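Local coordinates for lipoprotein, putative (Bacillus anthracis, PDB 4O4A) that is of unknown function but, as a putative lipoprotein, is probably tethered to the bacterial cell surface and may bind lipid, at residues E37-L42 with T127-S132; A51-K56 with T73-M78. One frame throughout, in Å; residues are numbered along the deposited sequence.

Contact 1 (E37-L42 with T127-S132); sequences EYEGDL and TRTACS
Glu39 reaches from the turn that leads into strand 40-45 over to the start of the 127-132 loop, where one of its carboxylate oxygens takes one good hydrogen bond and three weak ones. From CB onward the chain is nearly straight. CB faces the loop and passes the aliphatic part of Arg128, with Arg128 CD 4.3 Å from Glu39 CB. CG is set anti to the backbone N (chi1 -169°) and runs beside Thr127, 4.0 Å from Thr127 CA, and the extended chain then carries the carboxylate to the loop. At the tip, Thr129 OG1 donates to Glu39 OE2 over 2.9 Å, on the syn lone pair of that oxygen, the two side chains crossing at about a right angle. The three weak bonds gather on the same oxygen: from Arg128 N at 3.4 Å from Glu39 OE2, from Thr129 N, and from the Thr127 hydroxyl. Together they would probably favour the charged carboxylate, though mostly through weak bonds. Thr127 OG1 also accepts from Ala130 N at 3.0 Å, an ST motif that folds the loop back just after strand 117-126; that strand pairs with 40-45 in the four-stranded sheet. Arg128 lies alongside the other segment, its CD 3.5 Å from Tyr38 O and its guanidinium lying with one face under Glu37 CA. NH1 comes near Glu37 O but at a poor angle for bonding, and Glu39 OE1, 4.3 Å from Arg128 NH1, sits well out of the guanidinium plane, so any attraction is probably one of charge alone. Outside the two segments, Arg128 NH2 forms a salt bridge to a sulfate ion, probably from the crystallisation liquor. Cys131 is disulfide-bonded to Cys103, and Ala130 packs on Ala130 of a second subunit.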
loop_
_atom_site.group_PDB
_atom_site.type_symbol
_atom_site.label_atom_id
_atom_site.label_comp_id
_atom_site.label_asym_id
_atom_site.label_seq_id
_atom_site.Cartn_x
_atom_site.Cartn_y
_atom_site.Cartn_z
ATOM N N GLU B 37 -8.288 25.535 1.788
ATOM C CA GLU B 37 -8.298 24.239 1.133
ATOM C C GLU B 37 -7.286 23.251 1.710
ATOM O O GLU B 37 -7.366 22.054 1.427
ATOM C CB GLU B 37 -8.126 24.388 -0.400
ATOM C CG GLU B 37 -6.900 25.185 -0.883
ATOM C CD GLU B 37 -7.063 26.712 -0.804
ATOM O OE1 GLU B 37 -6.159 27.387 -0.253
ATOM O OE2 GLU B 37 -8.091 27.241 -1.284
ATOM N N TYR B 38 -6.360 23.728 2.540
ATOM C CA TYR B 38 -5.329 22.848 3.095
ATOM C C TYR B 38 -5.782 21.986 4.255
ATOM O O TYR B 38 -6.599 22.390 5.088
ATOM C CB TYR B 38 -4.121 23.643 3.552
ATOM C CG TYR B 38 -2.959 22.754 3.946
ATOM C CD1 TYR B 38 -2.096 22.235 2.972
ATOM C CD2 TYR B 38 -2.719 22.426 5.275
ATOM C CE1 TYR B 38 -1.036 21.420 3.313
ATOM C CE2 TYR B 38 -1.660 21.614 5.622
ATOM C CZ TYR B 38 -0.824 21.121 4.631
ATOM O OH TYR B 38 0.220 20.323 4.959
ATOM N N GLU B 39 -5.233 20.781 4.288
ATOM C CA GLU B 39 -5.520 19.840 5.343
ATOM C C GLU B 39 -4.248 19.067 5.575
ATOM O O GLU B 39 -3.579 18.675 4.627
ATOM C CB GLU B 39 -6.672 18.910 4.952
ATOM C CG GLU B 39 -7.219 18.059 6.098
ATOM C CD GLU B 39 -8.543 17.367 5.757
ATOM O OE1 GLU B 39 -8.861 17.232 4.551
ATOM O OE2 GLU B 39 -9.278 16.979 6.702
ATOM N N GLY B 40 -3.883 18.883 6.837
ATOM C CA GLY B 40 -2.711 18.104 7.143
ATOM C C GLY B 40 -1.711 18.757 8.050
ATOM O O GLY B 40 -2.043 19.613 8.854
ATOM N N ASP B 41 -0.470 18.335 7.890
ATOM C CA ASP B 41 0.632 18.789 8.706
ATOM C C ASP B 41 1.025 20.210 8.416
ATOM O O ASP B 41 0.993 20.632 7.277
ATOM C CB ASP B 41 1.821 17.890 8.462
ATOM C CG ASP B 41 1.523 16.447 8.788
ATOM O OD1 ASP B 41 1.071 16.178 9.920
ATOM O OD2 ASP B 41 1.739 15.582 7.916
ATOM N N LEU B 42 1.398 20.940 9.468
ATOM C CA LEU B 42 1.818 22.323 9.361
ATOM C C LEU B 42 3.165 22.492 10.045
ATOM O O LEU B 42 3.421 21.919 11.115
ATOM C CB LEU B 42 0.813 23.249 10.028
ATOM C CG LEU B 42 -0.565 23.298 9.404
ATOM C CD1 LEU B 42 -1.519 24.062 10.301
ATOM C CD2 LEU B 42 -0.513 23.926 8.032
ATOM N N THR B 127 -7.251 20.037 10.497
ATOM C CA THR B 127 -8.258 19.219 9.828
ATOM C C THR B 127 -9.499 20.060 9.555
ATOM O O THR B 127 -9.752 21.078 10.231
ATOM C CB THR B 127 -8.678 18.001 10.676
ATOM O OG1 THR B 127 -9.616 17.201 9.964
ATOM C CG2 THR B 127 -9.310 18.435 11.981
ATOM N N ARG B 128 -10.246 19.648 8.535
ATOM C CA ARG B 128 -11.528 20.264 8.193
ATOM C C ARG B 128 -12.587 19.188 8.399
ATOM O O ARG B 128 -13.699 19.451 8.846
ATOM C CB ARG B 128 -11.523 20.680 6.747
ATOM C CG ARG B 128 -10.334 21.555 6.378
ATOM C CD ARG B 128 -10.029 21.525 4.880
ATOM N NE ARG B 128 -11.215 21.578 4.031
ATOM C CZ ARG B 128 -11.205 21.168 2.766
ATOM N NH1 ARG B 128 -10.104 20.642 2.248
ATOM N NH2 ARG B 128 -12.300 21.241 2.030
ATOM N N THR B 129 -12.184 17.968 8.068
ATOM C CA THR B 129 -12.956 16.759 8.161
ATOM C C THR B 129 -13.347 16.286 9.544
ATOM O O THR B 129 -14.490 15.918 9.767
ATOM C CB THR B 129 -12.074 15.622 7.575
ATOM O OG1 THR B 129 -11.911 15.824 6.164
ATOM C CG2 THR B 129 -12.658 14.220 7.841
ATOM N N ALA B 130 -12.392 16.289 10.463
ATOM C CA ALA B 130 -12.583 15.655 11.768
ATOM C C ALA B 130 -12.318 16.458 13.040
ATOM O O ALA B 130 -11.776 15.907 13.996
ATOM C CB ALA B 130 -11.698 14.426 11.795
ATOM N N CYS B 131 -12.721 17.719 13.101
ATOM C CA CYS B 131 -12.488 18.486 14.334
ATOM C C CYS B 131 -13.078 17.702 15.507
ATOM O O CYS B 131 -14.204 17.216 15.419
ATOM C CB CYS B 131 -13.108 19.874 14.240
ATOM S SG CYS B 131 -12.530 20.788 12.775
ATOM N N SER B 132 -12.298 17.525 16.569
ATOM C CA SER B 132 -12.739 16.768 17.736
ATOM C C SER B 132 -11.697 16.867 18.820
ATOM O O SER B 132 -10.587 17.336 18.576
ATOM C CB SER B 132 -12.909 15.296 17.388
ATOM O OG SER B 132 -11.669 14.719 16.987
#

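Contact 2 (A51-K56 with T73-M78); sequences AELLPK and TSTKNM
The two loops come together at Ala51 and Ser74, whose CA atoms are 4.9 Å apart, and neither loop is regular strand or helix here, although Ser74 N bonds Glu52 O over 3.0 Å. That same Glu52 carbonyl takes a second donor, the Thr73 hydroxyl, with Thr73 OG1 2.6 Å from Glu52 O. The hydroxyl comes in the carbonyl plane on a lone pair, whereas the amide of Ser74 sits above the plane. Ser74 folds its own hydroxyl back over its backbone (chi1 54°) and donates to Ala51 O, 2.6 Å from Ser74 OG, also from above the carbonyl plane. The methyl of Ala51 meanwhile rests on the Thr73-Ser74 peptide, with Ala51 CB 3.6 Å from Thr73 C. Thr73 OG1 accepts from Thr75 N, an ST turn that rounds the chain off just past strand 70-72, outermost in the four-stranded sheet of this chain. The turn brings the Thr75 side chain across to the other loop, where its OG1, lying beside its own backbone N (chi1 -65°), accepts the N-H of Leu54, with Leu54 N 2.9 Å from Thr75 OG1 and a nearly straight 169° at the hydrogen. The two leucines pack against these polar links, Leu53 on the exposed side. Leu54 crosses Thr73 and Thr75 at about a right angle; its CG lies 3.4 Å from Thr75 OG1, and CD2 meets Thr73 CB. Leu53 starts off pointing away from the 73-78 segment, yet its CD1 swings back over Ser74 OG and the amide of Thr75. Behind, Leu54 also rests on Val63 and Ser61 of strand 60-64 and on Tyr46, while the backbones of Thr73 and Thr75 hydrogen-bond to Val45, Val48 and Asn47.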
loop_
_atom_site.group_PDB
_atom_site.type_symbol
_atom_site.label_atom_id
_atom_site.label_comp_id
_atom_site.label_asym_id
_atom_site.label_seq_id
_atom_site.Cartn_x
_atom_site.Cartn_y
_atom_site.Cartn_z
ATOM N N ALA B 51 14.283 35.599 5.538
ATOM C CA ALA B 51 12.840 35.422 5.549
ATOM C C ALA B 51 12.170 36.643 6.155
ATOM O O ALA B 51 12.802 37.446 6.838
ATOM C CB ALA B 51 12.461 34.185 6.335
ATOM N N GLU B 52 10.881 36.775 5.900
ATOM C CA GLU B 52 10.140 37.894 6.425
ATOM C C GLU B 52 9.896 37.693 7.906
ATOM O O GLU B 52 9.866 36.573 8.397
ATOM C CB GLU B 52 8.831 38.070 5.656
ATOM C CG GLU B 52 9.039 38.365 4.172
ATOM C CD GLU B 52 9.858 39.636 3.901
ATOM O OE1 GLU B 52 9.584 40.683 4.545
ATOM O OE2 GLU B 52 10.763 39.591 3.021
ATOM N N LEU B 53 9.754 38.798 8.614
ATOM C CA LEU B 53 9.513 38.784 10.033
ATOM C C LEU B 53 8.012 38.611 10.178
ATOM O O LEU B 53 7.258 38.918 9.255
ATOM C CB LEU B 53 9.949 40.144 10.614
ATOM C CG LEU B 53 10.637 40.231 11.959
ATOM C CD1 LEU B 53 11.710 39.172 12.049
ATOM C CD2 LEU B 53 11.236 41.615 12.197
ATOM N N LEU B 54 7.554 38.097 11.311
ATOM C CA LEU B 54 6.113 37.924 11.488
ATOM C C LEU B 54 5.449 39.276 11.649
ATOM O O LEU B 54 5.834 40.065 12.522
ATOM C CB LEU B 54 5.800 37.030 12.686
ATOM C CG LEU B 54 6.269 35.570 12.572
ATOM C CD1 LEU B 54 5.871 34.791 13.817
ATOM C CD2 LEU B 54 5.709 34.886 11.334
ATOM N N PRO B 55 4.460 39.571 10.786
ATOM C CA PRO B 55 3.742 40.833 10.925
ATOM C C PRO B 55 3.010 40.860 12.257
ATOM O O PRO B 55 2.785 39.806 12.857
ATOM C CB PRO B 55 2.716 40.792 9.790
ATOM C CG PRO B 55 3.181 39.742 8.855
ATOM C CD PRO B 55 3.955 38.762 9.665
ATOM N N LYS B 56 2.666 42.045 12.724
ATOM C CA LYS B 56 1.934 42.175 13.974
ATOM C C LYS B 56 0.606 42.855 13.800
ATOM O O LYS B 56 0.518 43.860 13.123
ATOM C CB LYS B 56 2.731 42.923 15.038
ATOM C CG LYS B 56 3.749 42.007 15.654
ATOM C CD LYS B 56 4.413 42.611 16.868
ATOM C CE LYS B 56 5.334 41.586 17.519
ATOM N NZ LYS B 56 5.906 42.045 18.815
ATOM N N THR B 73 10.079 32.076 8.751
ATOM C CA THR B 73 10.233 33.457 9.204
ATOM C C THR B 73 11.575 33.722 9.837
ATOM O O THR B 73 12.232 32.813 10.348
ATOM C CB THR B 73 9.160 33.864 10.241
ATOM O OG1 THR B 73 9.334 35.243 10.613
ATOM C CG2 THR B 73 9.254 32.988 11.485
ATOM N N SER B 74 11.958 34.995 9.805
ATOM C CA SER B 74 13.199 35.462 10.399
ATOM C C SER B 74 12.979 35.865 11.858
ATOM O O SER B 74 13.916 36.253 12.530
ATOM C CB SER B 74 13.763 36.623 9.604
ATOM O OG SER B 74 12.810 37.659 9.450
ATOM N N THR B 75 11.742 35.795 12.347
ATOM C CA THR B 75 11.472 36.095 13.744
ATOM C C THR B 75 12.292 35.099 14.556
ATOM O O THR B 75 12.245 33.919 14.279
ATOM C CB THR B 75 9.971 35.984 14.058
ATOM O OG1 THR B 75 9.257 36.990 13.319
ATOM C CG2 THR B 75 9.711 36.169 15.541
ATOM N N LYS B 76 13.056 35.589 15.535
ATOM C CA LYS B 76 13.957 34.724 16.312
ATOM C C LYS B 76 13.340 33.455 16.870
ATOM O O LYS B 76 13.888 32.384 16.697
ATOM C CB LYS B 76 14.771 35.495 17.382
ATOM C CG LYS B 76 15.953 36.244 16.756
ATOM C CD LYS B 76 17.047 36.739 17.709
ATOM C CE LYS B 76 16.549 37.704 18.789
ATOM N NZ LYS B 76 17.651 38.141 19.698
ATOM N N ASN B 77 12.200 33.550 17.515
ATOM C CA ASN B 77 11.597 32.347 18.066
ATOM C C ASN B 77 10.108 32.518 18.255
ATOM O O ASN B 77 9.569 33.622 18.085
ATOM C CB ASN B 77 12.278 31.993 19.399
ATOM C CG ASN B 77 12.091 30.540 19.799
ATOM O OD1 ASN B 77 11.228 29.834 19.278
ATOM N ND2 ASN B 77 12.947 30.066 20.689
HETATM N N MSE B 78 9.451 31.420 18.598
HETATM C CA MSE B 78 8.047 31.439 18.881
HETATM C C MSE B 78 7.857 32.055 20.240
HETATM O O MSE B 78 8.784 32.156 21.055
HETATM C CB MSE B 78 7.457 30.033 18.807
HETATM C CG MSE B 78 7.854 29.171 20.002
HETATM SE SE MSE B 78 8.026 27.299 19.455
HETATM C CE MSE B 78 9.936 26.968 19.764
#

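Overall arrangement
Both contacts lie at the surface, on opposite sides of the chain's centre, with their own centres 24 Å apart and nearest atoms about 11 Å apart. Contact 2 is nested within the stretch of chain closed by contact 1. The four-stranded sheet links them: contact 1 sits at the start of strand 40-45 and just past 117-126, contact 2 past strand 70-72, which pairs with 40-45. Contact 1 gathers hydroxyls and amides on a charged side chain, beside a disulfide and a second subunit; contact 2, which no other chain of the assembly touches, pairs hydroxyls with backbone groups beside two leucines and reaches strand 60-64 of the other sheet.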